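Local coordinates for glycogen synthase (Cyanobacterium sp. CLg1, PDB 6GNF), which belongs to the starch and bacterial glycogen synthases, two-domain glycosyltransferases, and holds adenosine-5'-diphosphate and a glycan in its pockets, at residues A[531-534]-A[535-539]. Sequence-based numbering, arbitrary orientation.
Sequences KYVD and IFEQL
Phe536 lies beside Tyr532, which precedes it by one turn on the amphipathic C-terminal helix 526-540; in this GT-B fold the helix returns from the C-terminal half of the chain to pack on strands 195-200 and 267-270 of the N-terminal Rossmann-like domain. From CB outward the phenylalanine first meets backbone. CB stands 3.5 Å from Tyr532 O, and CG comes closer still to that oxygen, which sits over one face of the ring, displaced toward its rim. CG is anti to its own carbonyl carbon (chi1 -65°), which lays the ring back along the preceding turn. Farther out it meets side chain: CE2 is 4.0 Å from Tyr532 CB, and CZ ends 3.9 Å from Tyr532 CD1. The two rings point the same way, into the protein, where Leu199 and Leu269 receive the tyrosine and Val197 the phenylalanine; broad, flat aromatic rings suit this buried side.

Tyr532 O also accepts the amide hydrogen of Phe536 in a short, nearly straight helical bond (N to O 2.8 Å, 166° at the hydrogen). Further i to i+4 bonds, less well aligned with their carbonyls, join Ile535 to Lys531, Glu537 to Val533 and Gln538 to Asp534. Branched Ile535, whose CG1 and CD1 run past Lys531 O, turns to Ile301 and Leu269. Compact Val533 is buried against Leu51 of helix 39-54 and His56 just beyond that helix.

Polar residues suit the outer side. Asp534 and Glu537 bring their carboxylates near each other, OD1 to OE1 4.2 Å, which is probably mildly unfavourable if both are charged. The glutamate chain runs extended beyond CG alongside Val533, and its OE2 rests 3.4 Å from the valine CG1 methyl.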
loop_
_atom_site.group_PDB
_atom_site.type_symbol
_atom_site.label_atom_id
_atom_site.label_comp_id
_atom_site.label_asym_id
_atom_site.label_seq_id
_atom_site.Cartn_x
_atom_site.Cartn_y
_atom_site.Cartn_z
ATOM N N LYS A 531 -7.221 9.200 15.707
ATOM C CA LYS A 531 -7.077 10.414 14.914
ATOM C C LYS A 531 -8.058 10.443 13.756
ATOM O O LYS A 531 -8.596 11.495 13.446
ATOM C CB LYS A 531 -5.674 10.543 14.352
ATOM C CG LYS A 531 -4.603 10.839 15.375
ATOM C CD LYS A 531 -3.279 10.998 14.645
ATOM C CE LYS A 531 -2.093 10.813 15.559
ATOM N NZ LYS A 531 -2.029 11.924 16.540
ATOM N N TYR A 532 -8.258 9.301 13.097
ATOM C CA TYR A 532 -9.288 9.200 12.057
ATOM C C TYR A 532 -10.670 9.544 12.628
ATOM O O TYR A 532 -11.428 10.326 12.042
ATOM C CB TYR A 532 -9.309 7.797 11.429
ATOM C CG TYR A 532 -8.258 7.562 10.367
ATOM C CD1 TYR A 532 -8.497 7.901 9.040
ATOM C CD2 TYR A 532 -7.034 6.981 10.681
ATOM C CE1 TYR A 532 -7.536 7.683 8.064
ATOM C CE2 TYR A 532 -6.073 6.755 9.715
ATOM C CZ TYR A 532 -6.319 7.104 8.412
ATOM O OH TYR A 532 -5.322 6.857 7.481
ATOM N N VAL A 533 -10.981 9.004 13.799
ATOM C CA VAL A 533 -12.271 9.256 14.439
ATOM C C VAL A 533 -12.465 10.751 14.670
ATOM O O VAL A 533 -13.547 11.273 14.434
ATOM C CB VAL A 533 -12.416 8.492 15.778
ATOM C CG1 VAL A 533 -13.625 8.972 16.563
ATOM C CG2 VAL A 533 -12.535 7.002 15.523
ATOM N N ASP A 534 -11.426 11.439 15.142
ATOM C CA ASP A 534 -11.507 12.897 15.344
ATOM C C ASP A 534 -11.827 13.649 14.066
ATOM O O ASP A 534 -12.691 14.521 14.058
ATOM C CB ASP A 534 -10.211 13.447 15.929
ATOM C CG ASP A 534 -10.074 13.144 17.410
ATOM O OD1 ASP A 534 -10.997 12.506 17.968
ATOM O OD2 ASP A 534 -9.054 13.542 18.022
ATOM N N ILE A 535 -11.114 13.317 12.998
ATOM C CA ILE A 535 -11.374 13.913 11.696
ATOM C C ILE A 535 -12.790 13.600 11.224
ATOM O O ILE A 535 -13.496 14.511 10.793
ATOM C CB ILE A 535 -10.305 13.487 10.672
ATOM C CG1 ILE A 535 -9.040 14.313 10.914
ATOM C CG2 ILE A 535 -10.782 13.702 9.242
ATOM C CD1 ILE A 535 -7.777 13.677 10.401
ATOM N N PHE A 536 -13.214 12.344 11.368
ATOM C CA PHE A 536 -14.564 11.942 10.966
ATOM C C PHE A 536 -15.632 12.695 11.749
ATOM O O PHE A 536 -16.616 13.147 11.171
ATOM C CB PHE A 536 -14.783 10.429 11.132
ATOM C CG PHE A 536 -13.938 9.563 10.228
ATOM C CD1 PHE A 536 -13.427 10.033 9.024
ATOM C CD2 PHE A 536 -13.679 8.247 10.581
ATOM C CE1 PHE A 536 -12.659 9.211 8.212
ATOM C CE2 PHE A 536 -12.916 7.420 9.767
ATOM C CZ PHE A 536 -12.406 7.902 8.578
ATOM N N GLU A 537 -15.424 12.861 13.050
ATOM C CA GLU A 537 -16.400 13.556 13.894
ATOM C C GLU A 537 -16.562 15.027 13.520
ATOM O O GLU A 537 -17.654 15.574 13.637
ATOM C CB GLU A 537 -16.054 13.415 15.376
ATOM C CG GLU A 537 -16.568 12.111 15.974
ATOM C CD GLU A 537 -15.965 11.773 17.331
ATOM O OE1 GLU A 537 -15.147 12.562 17.878
ATOM O OE2 GLU A 537 -16.304 10.687 17.851
ATOM N N GLN A 538 -15.476 15.661 13.087
ATOM C CA GLN A 538 -15.523 17.047 12.609
ATOM C C GLN A 538 -16.325 17.185 11.321
ATOM O O GLN A 538 -17.019 18.180 11.119
ATOM C CB GLN A 538 -14.111 17.596 12.384
ATOM C CG GLN A 538 -13.280 17.888 13.623
ATOM C CD GLN A 538 -14.083 18.530 14.733
ATOM O OE1 GLN A 538 -14.286 19.746 14.749
ATOM N NE2 GLN A 538 -14.579 17.711 15.644
ATOM N N LEU A 539 -16.217 16.195 10.440
ATOM C CA LEU A 539 -16.942 16.213 9.166
ATOM C C LEU A 539 -18.450 16.138 9.343
ATOM O O LEU A 539 -19.183 16.883 8.695
ATOM C CB LEU A 539 -16.502 15.052 8.271
ATOM C CG LEU A 539 -15.137 15.166 7.608
ATOM C CD1 LEU A 539 -14.856 13.899 6.815
ATOM C CD2 LEU A 539 -15.080 16.383 6.704
#